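Local coordinates for translation initiation factor eIF-2B (Pyrococcus horikoshii, PDB 1VB5), which probably promotes the exchange of GDP for GTP on initiation factor 2, as a member of the eIF-2B alpha/beta/delta family of regulatory subunits, at residues 32-36 with 81-86; 48-52 with 69-75; 104-110 with 129-135; 187-193 with 223-229. All coordinates share one frame; numbering follows the deposited sequence.

Contact 1 (32-36 with 81-86)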
# COMPACT_ATOMS: atom_id res chain seq x y z
N PHE B 32 -31.94 -15.74 6.40
CA PHE B 32 -33.16 -15.65 7.20
C PHE B 32 -34.39 -16.07 6.40
O PHE B 32 -35.29 -16.70 6.93
CB PHE B 32 -33.34 -14.24 7.77
CG PHE B 32 -32.40 -13.92 8.90
CD1 PHE B 32 -31.21 -13.25 8.67
CD2 PHE B 32 -32.71 -14.31 10.20
CE1 PHE B 32 -30.33 -12.96 9.72
CE2 PHE B 32 -31.84 -14.03 11.26
CZ PHE B 32 -30.65 -13.36 11.01
N LEU B 33 -34.42 -15.71 5.12
CA LEU B 33 -35.54 -16.07 4.24
C LEU B 33 -35.58 -17.59 4.09
O LEU B 33 -36.66 -18.18 3.96
CB LEU B 33 -35.38 -15.43 2.86
CG LEU B 33 -35.72 -13.95 2.75
CD1 LEU B 33 -35.36 -13.44 1.37
CD2 LEU B 33 -37.21 -13.75 3.03
N THR B 34 -34.40 -18.20 4.10
CA THR B 34 -34.27 -19.64 3.98
C THR B 34 -34.74 -20.31 5.27
O THR B 34 -35.43 -21.33 5.24
CB THR B 34 -32.79 -20.03 3.72
OG1 THR B 34 -32.40 -19.55 2.43
CG2 THR B 34 -32.61 -21.55 3.78
N LEU B 35 -34.36 -19.73 6.40
CA LEU B 35 -34.74 -20.25 7.70
C LEU B 35 -36.26 -20.36 7.81
O LEU B 35 -36.79 -21.30 8.40
CB LEU B 35 -34.21 -19.31 8.79
CG LEU B 35 -34.29 -19.79 10.24
CD1 LEU B 35 -33.36 -20.97 10.44
CD2 LEU B 35 -33.91 -18.65 11.17
N ALA B 36 -36.96 -19.39 7.22
CA ALA B 36 -38.42 -19.35 7.25
C ALA B 36 -39.10 -20.44 6.42
O ALA B 36 -40.30 -20.67 6.56
CB ALA B 36 -38.90 -17.98 6.78
N LEU B 81 -41.01 -13.05 9.89
CA LEU B 81 -39.60 -13.26 9.60
C LEU B 81 -39.32 -12.96 8.14
O LEU B 81 -38.42 -12.18 7.82
CB LEU B 81 -39.21 -14.71 9.91
CG LEU B 81 -37.79 -15.15 9.54
CD1 LEU B 81 -36.76 -14.15 10.06
CD2 LEU B 81 -37.53 -16.53 10.10
N LYS B 82 -40.10 -13.57 7.25
CA LYS B 82 -39.94 -13.38 5.82
C LYS B 82 -40.12 -11.92 5.43
O LYS B 82 -39.30 -11.34 4.72
CB LYS B 82 -40.96 -14.23 5.05
CG LYS B 82 -41.01 -13.91 3.56
CD LYS B 82 -42.02 -14.77 2.81
CE LYS B 82 -42.02 -14.45 1.32
NZ LYS B 82 -42.94 -15.33 0.54
N SER B 83 -41.21 -11.32 5.90
CA SER B 83 -41.52 -9.94 5.59
C SER B 83 -40.41 -8.97 6.00
O SER B 83 -40.08 -8.04 5.27
CB SER B 83 -42.84 -9.53 6.24
OG SER B 83 -43.22 -8.23 5.82
N ARG B 84 -39.84 -9.17 7.18
CA ARG B 84 -38.78 -8.29 7.66
C ARG B 84 -37.51 -8.45 6.83
O ARG B 84 -36.85 -7.45 6.51
CB ARG B 84 -38.50 -8.55 9.14
CG ARG B 84 -39.65 -8.13 10.05
CD ARG B 84 -39.80 -6.62 10.13
NE ARG B 84 -38.69 -6.02 10.87
CZ ARG B 84 -38.55 -4.72 11.09
NH1 ARG B 84 -39.44 -3.85 10.62
NH2 ARG B 84 -37.50 -4.28 11.79
N ALA B 85 -37.16 -9.68 6.48
CA ALA B 85 -35.96 -9.91 5.68
C ALA B 85 -36.09 -9.23 4.32
O ALA B 85 -35.15 -8.59 3.85
CB ALA B 85 -35.72 -11.40 5.51
N LEU B 86 -37.26 -9.35 3.70
CA LEU B 86 -37.49 -8.74 2.40
C LEU B 86 -37.49 -7.22 2.49
O LEU B 86 -37.11 -6.53 1.54
CB LEU B 86 -38.82 -9.21 1.80
CG LEU B 86 -38.94 -10.70 1.44
CD1 LEU B 86 -40.37 -10.98 0.97
CD2 LEU B 86 -37.93 -11.06 0.36
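Leu33 and Leu81 lead an apolar helix-helix contact in the N-terminal helical region, where helix 21-38 lies against the early turns of helix 78-106. The two run nearly antiparallel, at 162°, with their local axes 8.8 Å apart; two small residues, Ala36 and Ala85, face the partner helix. The methyls of Leu33 divide the work. Its CD1 meets CD2 of Leu86 at 3.6 Å, the two side chains crossing at about a right angle, while its CD2 settles over the Ala85 methyl and also rests on the aliphatic root of Lys82, 3.8 Å from Lys82 CG. The rest of that lysine runs on, extended, away from helix 21-38.

One turn before Ala85 on helix 78-106, Leu81 has CG anti to its backbone N; this chi1 of 174° carries CG across to helix 21-38, where the two methyls part company. CD2 packs on the methyl of Ala36, 3.9 Å from Ala36 CB, and CD1 comes within 4.1 Å of Phe32 CD2, approaching the ring obliquely. The Phe32 ring itself leads off toward Leu51 and Val55 of helix 41-58, so a third helix closes over this side.

No hydrogen bond or ion pair crosses between the two segments. Their hold on each other therefore comes from the fit of methyl and methylene groups, with the Lys82 chain leading away from the contact at an exposed position.

Contact 2 (48-52 with 69-75)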
# COMPACT_ATOMS: atom_id res chain seq x y z
N ILE B 48 -33.58 -18.13 15.09
CA ILE B 48 -33.30 -16.75 14.72
C ILE B 48 -32.22 -16.18 15.63
O ILE B 48 -31.37 -15.39 15.20
CB ILE B 48 -34.58 -15.89 14.82
CG1 ILE B 48 -35.64 -16.42 13.84
CG2 ILE B 48 -34.27 -14.43 14.49
CD1 ILE B 48 -36.96 -15.69 13.90
N MET B 49 -32.24 -16.59 16.90
CA MET B 49 -31.25 -16.13 17.87
C MET B 49 -29.87 -16.64 17.46
O MET B 49 -28.88 -15.92 17.55
CB MET B 49 -31.60 -16.66 19.26
CG MET B 49 -32.87 -16.08 19.85
SD MET B 49 -32.64 -14.41 20.46
CE MET B 49 -32.53 -14.74 22.23
N GLU B 50 -29.83 -17.90 17.03
CA GLU B 50 -28.57 -18.51 16.61
C GLU B 50 -28.06 -17.92 15.30
O GLU B 50 -26.87 -17.67 15.16
CB GLU B 50 -28.75 -20.03 16.47
CG GLU B 50 -27.46 -20.77 16.14
CD GLU B 50 -27.60 -22.28 16.23
OE1 GLU B 50 -28.42 -22.86 15.48
OE2 GLU B 50 -26.90 -22.89 17.07
N LEU B 51 -28.97 -17.70 14.35
CA LEU B 51 -28.57 -17.14 13.07
C LEU B 51 -28.09 -15.70 13.25
O LEU B 51 -27.17 -15.25 12.57
CB LEU B 51 -29.73 -17.18 12.07
CG LEU B 51 -29.37 -16.73 10.65
CD1 LEU B 51 -28.16 -17.50 10.15
CD2 LEU B 51 -30.56 -16.94 9.72
N ARG B 52 -28.71 -14.98 14.19
CA ARG B 52 -28.32 -13.60 14.48
C ARG B 52 -26.82 -13.58 14.79
O ARG B 52 -26.08 -12.72 14.31
CB ARG B 52 -29.07 -13.07 15.70
CG ARG B 52 -30.34 -12.31 15.41
CD ARG B 52 -30.90 -11.72 16.70
NE ARG B 52 -32.00 -10.80 16.46
CZ ARG B 52 -32.61 -10.10 17.41
NH1 ARG B 52 -32.23 -10.22 18.67
NH2 ARG B 52 -33.60 -9.28 17.09
N ALA B 69 -29.07 -8.28 11.70
CA ALA B 69 -29.44 -9.14 12.82
C ALA B 69 -30.44 -8.51 13.78
O ALA B 69 -31.35 -9.18 14.26
CB ALA B 69 -28.19 -9.57 13.57
N ARG B 70 -30.26 -7.23 14.08
CA ARG B 70 -31.18 -6.54 14.99
C ARG B 70 -32.49 -6.19 14.31
O ARG B 70 -33.50 -5.96 14.97
CB ARG B 70 -30.55 -5.25 15.54
CG ARG B 70 -29.27 -5.44 16.33
CD ARG B 70 -29.43 -6.51 17.40
NE ARG B 70 -28.27 -6.53 18.30
CZ ARG B 70 -27.93 -7.56 19.06
NH1 ARG B 70 -28.66 -8.68 19.04
NH2 ARG B 70 -26.87 -7.48 19.85
N PHE B 71 -32.48 -6.15 12.98
CA PHE B 71 -33.67 -5.82 12.21
C PHE B 71 -34.64 -7.00 12.20
O PHE B 71 -35.86 -6.82 12.24
CB PHE B 71 -33.30 -5.46 10.78
CG PHE B 71 -34.43 -4.85 10.00
CD1 PHE B 71 -34.81 -3.53 10.22
CD2 PHE B 71 -35.13 -5.60 9.06
CE1 PHE B 71 -35.87 -2.96 9.51
CE2 PHE B 71 -36.20 -5.04 8.35
CZ PHE B 71 -36.57 -3.72 8.58
N ILE B 72 -34.10 -8.21 12.14
CA ILE B 72 -34.92 -9.42 12.14
C ILE B 72 -35.39 -9.70 13.56
O ILE B 72 -34.58 -9.94 14.45
CB ILE B 72 -34.14 -10.64 11.58
CG1 ILE B 72 -34.12 -10.61 10.05
CG2 ILE B 72 -34.80 -11.94 12.02
CD1 ILE B 72 -33.72 -9.29 9.45
N PRO B 73 -36.71 -9.65 13.79
CA PRO B 73 -37.27 -9.90 15.12
C PRO B 73 -37.23 -11.35 15.55
O PRO B 73 -37.28 -12.26 14.71
CB PRO B 73 -38.71 -9.40 14.97
CG PRO B 73 -39.03 -9.80 13.56
CD PRO B 73 -37.78 -9.37 12.81
N VAL B 74 -37.13 -11.57 16.85
CA VAL B 74 -37.13 -12.92 17.40
C VAL B 74 -38.63 -13.21 17.54
O VAL B 74 -39.26 -12.80 18.52
CB VAL B 74 -36.44 -12.97 18.77
CG1 VAL B 74 -36.56 -14.37 19.36
CG2 VAL B 74 -34.97 -12.59 18.63
N THR B 75 -39.18 -13.89 16.55
CA THR B 75 -40.60 -14.21 16.53
C THR B 75 -40.84 -15.64 16.08
O THR B 75 -39.93 -16.30 15.56
CB THR B 75 -41.33 -13.27 15.55
OG1 THR B 75 -42.73 -13.56 15.54
CG2 THR B 75 -40.78 -13.45 14.15
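Arg52, on helix 41-58, donates to backbone carbonyls in the last turn of the neighbouring helix 63-71 and just beyond it, within the N-terminal helical region. Ile72 is the first residue to leave helical angles, and its carbonyl takes a good bond, Arg52 NH2 to Ile72 O at 2.9 Å. The N-H...O angle is 152°, and the oxygen lies at the edge of the guanidinium, slightly tilted from its plane. NE of Arg52 is held less well. It lies 2.8 Å from Ala69 O, but at 119° that bond is weak, and a second weak one runs from it to Ile72 O. An extended chain from CG to NE lays the arginine's methylenes along Ala69 before the guanidinium arrives at the two oxygens.

Replacing Arg52 by a leucine would probably leave the carbonyls of Ala69 and Ile72 without this donor and the loop after the helix less firmly held to helix 41-58. The neighbouring carbonyl, that of Phe71, is bonded instead by Arg84 of helix 78-106, while Thr75 OG1 pairs with the backbone N of Arg77.

Arg70 brings a like charge near, its guanidinium turned 78° from that of Arg52. Apolar groups fill in the remainder: Ile48 CG2 meets Ile72 CG2 at 3.5 Å, and Met49, bent at chi2 and chi3, lays SD against Val74 CG2. The same methyl also sits over the centre of the Arg52 guanidinium, Val74 CG2 lying 3.6 Å above its plane.

Contact 3 (104-110 with 129-135)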
# COMPACT_ATOMS: atom_id res chain seq x y z
N ALA B 104 -23.17 11.32 -6.64
CA ALA B 104 -22.93 11.76 -8.02
C ALA B 104 -23.00 13.28 -8.11
O ALA B 104 -22.25 13.90 -8.86
CB ALA B 104 -23.96 11.13 -8.96
N GLN B 105 -23.92 13.86 -7.35
CA GLN B 105 -24.13 15.30 -7.32
C GLN B 105 -22.85 15.99 -6.84
O GLN B 105 -22.49 17.07 -7.31
CB GLN B 105 -25.28 15.61 -6.35
CG GLN B 105 -26.07 16.85 -6.66
CD GLN B 105 -27.17 17.09 -5.64
OE1 GLN B 105 -27.94 16.18 -5.31
NE2 GLN B 105 -27.25 18.31 -5.13
N LEU B 106 -22.17 15.34 -5.91
CA LEU B 106 -20.92 15.85 -5.35
C LEU B 106 -19.82 15.95 -6.41
O LEU B 106 -19.07 16.93 -6.44
CB LEU B 106 -20.47 14.90 -4.23
CG LEU B 106 -19.18 15.16 -3.44
CD1 LEU B 106 -19.28 16.49 -2.71
CD2 LEU B 106 -18.99 14.02 -2.44
N ILE B 107 -19.74 14.95 -7.27
CA ILE B 107 -18.74 14.90 -8.33
C ILE B 107 -18.87 16.10 -9.28
O ILE B 107 -19.97 16.59 -9.53
CB ILE B 107 -18.86 13.57 -9.12
CG1 ILE B 107 -18.54 12.40 -8.18
CG2 ILE B 107 -17.91 13.57 -10.30
CD1 ILE B 107 -18.75 11.02 -8.79
N ASP B 108 -17.74 16.57 -9.79
CA ASP B 108 -17.72 17.71 -10.71
C ASP B 108 -16.97 17.38 -12.00
O ASP B 108 -16.15 16.46 -12.04
CB ASP B 108 -17.05 18.92 -10.06
CG ASP B 108 -17.84 19.46 -8.89
OD1 ASP B 108 -17.30 20.34 -8.18
OD2 ASP B 108 -19.00 19.03 -8.68
N ASP B 109 -17.25 18.16 -13.05
CA ASP B 109 -16.59 17.99 -14.34
C ASP B 109 -15.11 18.21 -14.19
O ASP B 109 -14.68 19.14 -13.51
CB ASP B 109 -17.14 18.99 -15.36
CG ASP B 109 -18.35 18.47 -16.09
OD1 ASP B 109 -18.22 17.42 -16.76
OD2 ASP B 109 -19.43 19.10 -16.00
N GLY B 110 -14.54 17.24 -14.66
CA GLY B 110 -13.10 17.45 -14.64
C GLY B 110 -12.40 16.78 -13.47
O GLY B 110 -11.18 16.82 -13.34
N ALA B 129 -22.94 9.36 -11.86
CA ALA B 129 -22.32 10.62 -12.27
C ALA B 129 -22.07 10.61 -13.77
O ALA B 129 -22.28 11.61 -14.45
CB ALA B 129 -21.01 10.84 -11.50
N LYS B 130 -21.60 9.48 -14.28
CA LYS B 130 -21.33 9.35 -15.71
C LYS B 130 -22.64 9.42 -16.50
O LYS B 130 -22.70 10.02 -17.57
CB LYS B 130 -20.64 8.02 -16.02
CG LYS B 130 -20.38 7.82 -17.51
CD LYS B 130 -20.50 6.35 -17.89
CE LYS B 130 -21.88 5.78 -17.54
NZ LYS B 130 -22.08 4.39 -18.04
N GLU B 131 -23.68 8.80 -15.96
CA GLU B 131 -24.98 8.80 -16.62
C GLU B 131 -25.56 10.21 -16.70
O GLU B 131 -26.43 10.48 -17.53
CB GLU B 131 -25.95 7.87 -15.89
CG GLU B 131 -25.52 6.40 -15.90
CD GLU B 131 -26.44 5.50 -15.07
OE1 GLU B 131 -27.65 5.43 -15.38
OE2 GLU B 131 -25.95 4.86 -14.12
N ARG B 132 -25.07 11.11 -15.85
CA ARG B 132 -25.55 12.48 -15.85
C ARG B 132 -24.62 13.38 -16.64
O ARG B 132 -24.64 14.61 -16.50
CB ARG B 132 -25.71 13.00 -14.42
CG ARG B 132 -26.81 12.30 -13.65
CD ARG B 132 -26.91 12.80 -12.23
NE ARG B 132 -27.91 12.07 -11.47
CZ ARG B 132 -28.12 12.21 -10.16
NH1 ARG B 132 -27.38 13.07 -9.46
NH2 ARG B 132 -29.05 11.49 -9.56
N LYS B 133 -23.79 12.76 -17.47
CA LYS B 133 -22.86 13.47 -18.35
C LYS B 133 -21.69 14.21 -17.71
O LYS B 133 -21.14 15.13 -18.31
CB LYS B 133 -23.64 14.43 -19.25
CG LYS B 133 -24.66 13.76 -20.16
CD LYS B 133 -24.01 12.68 -21.03
CE LYS B 133 -24.96 12.20 -22.13
NZ LYS B 133 -26.25 11.67 -21.60
N LYS B 134 -21.31 13.83 -16.50
CA LYS B 134 -20.16 14.48 -15.87
C LYS B 134 -18.90 13.81 -16.41
O LYS B 134 -18.85 12.59 -16.54
CB LYS B 134 -20.24 14.36 -14.35
CG LYS B 134 -21.25 15.33 -13.75
CD LYS B 134 -21.37 15.21 -12.25
CE LYS B 134 -22.32 16.29 -11.71
NZ LYS B 134 -22.59 16.13 -10.26
N ARG B 135 -17.90 14.61 -16.75
CA ARG B 135 -16.65 14.05 -17.27
C ARG B 135 -15.63 13.94 -16.16
O ARG B 135 -15.37 14.92 -15.44
CB ARG B 135 -16.09 14.91 -18.41
CG ARG B 135 -16.90 14.87 -19.70
CD ARG B 135 -17.97 15.95 -19.73
NE ARG B 135 -17.59 17.08 -20.58
CZ ARG B 135 -16.52 17.85 -20.39
NH1 ARG B 135 -15.69 17.62 -19.38
NH2 ARG B 135 -16.28 18.87 -21.21
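Lys134 supplies the main polar link, inserting its amine among carbonyls of the last turn of helix 78-106 and the residue just beyond it. With its chain extended beyond CG, NZ donates to Ala104 O at 2.7 Å and to Ile107 O at 2.8 Å, and more weakly to Gln105 O. In both of these bonds the amine is tilted 24° from the carbonyl plane. A positive charge here would probably suit the helix dipole. With a methionine in place of Lys134, these carbonyls would probably lose their shared donor and the charge that faces the helix end.

Further along, backbone and carboxylate bonds join the two segments. Arg135 N donates to Asp109 OD1 at 2.8 Å, almost straight at 171°, on the anti side but 31° out of the carboxylate plane, and Gly110 N donates to Arg135 O. The Arg135 chain, bent at chi2 and chi3, brings its guanidinium back toward Asp109 OD1, but that salt bridge is long, the oxygen well out of the guanidinium plane.

Apolar contact centres on Ala129, whose CB touches Ile107 CD1 at 3.5 Å and the Ala104 methyl at 3.9 Å, with Phe136 covering Ile107 and Ala129.

Helix 120-131 ends in a Schellman motif with Lys133 at C-prime; both helices then turn into the neighbouring parallel strands 111-115 and 136-141, as in a Rossmann-like alpha/beta fold.

Contact 4 (187-193 with 223-229)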
# COMPACT_ATOMS: atom_id res chain seq x y z
N MET B 187 -17.96 -0.24 8.08
CA MET B 187 -18.56 0.19 9.34
C MET B 187 -18.18 1.61 9.73
O MET B 187 -17.05 2.06 9.49
CB MET B 187 -18.13 -0.74 10.48
CG MET B 187 -18.66 -0.32 11.84
SD MET B 187 -18.00 -1.22 13.26
CE MET B 187 -18.34 -2.93 12.79
N ILE B 188 -19.14 2.34 10.29
CA ILE B 188 -18.90 3.68 10.79
C ILE B 188 -19.11 3.46 12.29
O ILE B 188 -20.23 3.18 12.72
CB ILE B 188 -19.93 4.71 10.29
CG1 ILE B 188 -19.91 4.81 8.75
CG2 ILE B 188 -19.65 6.07 10.92
CD1 ILE B 188 -18.57 5.22 8.15
N THR B 189 -18.04 3.54 13.07
CA THR B 189 -18.14 3.31 14.50
C THR B 189 -19.01 4.36 15.18
O THR B 189 -19.38 5.36 14.58
CB THR B 189 -16.75 3.30 15.18
OG1 THR B 189 -16.13 4.58 15.04
CG2 THR B 189 -15.86 2.25 14.54
N LYS B 190 -19.33 4.10 16.45
CA LYS B 190 -20.15 5.01 17.23
C LYS B 190 -19.48 6.38 17.38
O LYS B 190 -20.16 7.40 17.40
CB LYS B 190 -20.41 4.41 18.62
CG LYS B 190 -21.37 5.23 19.45
CD LYS B 190 -21.50 4.69 20.86
CE LYS B 190 -22.44 5.56 21.68
NZ LYS B 190 -22.54 5.10 23.10
N ASP B 191 -18.16 6.40 17.48
CA ASP B 191 -17.45 7.67 17.63
C ASP B 191 -17.03 8.33 16.31
O ASP B 191 -16.24 9.27 16.30
CB ASP B 191 -16.25 7.51 18.59
CG ASP B 191 -15.38 6.29 18.29
OD1 ASP B 191 -15.80 5.42 17.49
OD2 ASP B 191 -14.28 6.20 18.87
N GLY B 192 -17.57 7.84 15.19
CA GLY B 192 -17.28 8.45 13.91
C GLY B 192 -16.08 8.01 13.10
O GLY B 192 -15.72 8.66 12.12
N TYR B 193 -15.44 6.91 13.50
CA TYR B 193 -14.28 6.41 12.77
C TYR B 193 -14.78 5.49 11.67
O TYR B 193 -15.88 4.92 11.77
CB TYR B 193 -13.34 5.66 13.71
CG TYR B 193 -12.55 6.58 14.63
CD1 TYR B 193 -13.21 7.53 15.42
CD2 TYR B 193 -11.16 6.50 14.72
CE1 TYR B 193 -12.49 8.39 16.27
CE2 TYR B 193 -10.43 7.36 15.56
CZ TYR B 193 -11.11 8.30 16.33
OH TYR B 193 -10.41 9.16 17.15
N PHE B 223 -23.78 2.06 9.81
CA PHE B 223 -23.40 2.77 11.02
C PHE B 223 -23.67 1.84 12.20
O PHE B 223 -24.79 1.34 12.36
CB PHE B 223 -24.25 4.04 11.20
CG PHE B 223 -23.85 5.19 10.30
CD1 PHE B 223 -23.83 5.04 8.92
CD2 PHE B 223 -23.52 6.43 10.84
CE1 PHE B 223 -23.49 6.11 8.08
CE2 PHE B 223 -23.19 7.50 10.02
CZ PHE B 223 -23.17 7.34 8.63
N HIS B 224 -22.65 1.57 13.01
CA HIS B 224 -22.83 0.70 14.17
C HIS B 224 -23.24 1.61 15.32
O HIS B 224 -22.60 2.63 15.58
CB HIS B 224 -21.54 -0.05 14.51
CG HIS B 224 -21.74 -1.20 15.44
ND1 HIS B 224 -21.60 -2.51 15.04
CD2 HIS B 224 -22.08 -1.24 16.75
CE1 HIS B 224 -21.83 -3.31 16.07
NE2 HIS B 224 -22.13 -2.56 17.11
N PRO B 225 -24.33 1.27 16.02
CA PRO B 225 -24.83 2.08 17.13
C PRO B 225 -24.11 2.07 18.47
O PRO B 225 -24.30 2.98 19.27
CB PRO B 225 -26.27 1.60 17.27
CG PRO B 225 -26.14 0.13 16.97
CD PRO B 225 -25.23 0.12 15.76
N THR B 226 -23.28 1.06 18.73
CA THR B 226 -22.62 0.99 20.02
C THR B 226 -21.11 0.76 20.03
O THR B 226 -20.44 1.09 21.00
CB THR B 226 -23.24 -0.13 20.87
OG1 THR B 226 -23.02 -1.39 20.22
CG2 THR B 226 -24.74 0.09 21.02
N LEU B 227 -20.58 0.19 18.95
CA LEU B 227 -19.16 -0.12 18.88
C LEU B 227 -18.27 1.10 18.63
O LEU B 227 -18.47 1.83 17.66
CB LEU B 227 -18.93 -1.18 17.79
CG LEU B 227 -17.59 -1.91 17.73
CD1 LEU B 227 -17.33 -2.67 19.02
CD2 LEU B 227 -17.64 -2.87 16.55
N LYS B 228 -17.30 1.31 19.52
CA LYS B 228 -16.36 2.43 19.41
C LYS B 228 -15.10 1.95 18.67
O LYS B 228 -14.80 0.77 18.66
CB LYS B 228 -15.97 2.95 20.80
CG LYS B 228 -17.07 3.72 21.55
CD LYS B 228 -17.37 5.06 20.88
CE LYS B 228 -18.23 5.97 21.76
NZ LYS B 228 -18.50 7.31 21.13
N SER B 229 -14.38 2.89 18.05
CA SER B 229 -13.18 2.57 17.29
C SER B 229 -12.20 1.66 18.03
O SER B 229 -11.72 0.67 17.46
CB SER B 229 -12.46 3.86 16.89
OG SER B 229 -12.19 4.66 18.03
O HOH W 1 -22.24 4.77 14.16
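Ile188 and Phe223 form a single beta bridge, His224 N donating to Ile188 O at 2.9 Å, and farther on Lys190 N gives Leu227 O an almost straight bond at 177°. A water lies within hydrogen-bonding distance of Ile188 O and His224 O, bridging them. Ile188 lies alongside Phe223 and sets CG1 over the ring face, 4.0 Å from the Phe223 ring centroid, a CH-pi contact. The preceding residue, Met187, touches Leu227 CD2 with SD, which lies obliquely to the His224 ring.

Thr189 to Gly192 make a type I beta turn leading from strand 187-188 into strand 194-197, and Asp191 within it grips the 223-229 loop. Its OD2 accepts from Ser229 OG at 2.7 Å; its OD1 takes Ser229 N at 3.0 Å, while Thr189 OG1 donates to the same oxygen from the opposite face. A chi1 of 47° places the Asp191 carboxylate between its own N and carbonyl carbon, facing Ser229. Thr189 OG1 in turn accepts from Tyr193 N, bracing the turn from within. Ser229 CB rests over one face of the Tyr193 ring, 3.5 Å from Tyr193 CG, and Trp256 meets that ring at about a right angle.

Overall arrangement
From the N terminus, contact 1 opens on helix 21-38 and closes on helix 78-106. Contact 2 falls within that loop, joining helix 41-58 to the end of helix 63-71 and the loop after it, and the two touch, with Leu81 packed on Ile72, tying the N-terminal helices into one bundle. Helix 78-106 then carries the chain to contact 3, its centre about 38 Å from that of contact 1, where a short loop closes through strand 111-115 and helix 120-131 in the alpha/beta domain. Contact 4 follows, joining strand 187-188 and the turn after it to the loop beyond strand 214-217. Its nearest atoms lie about 6 Å from contact 2. No contacts cross.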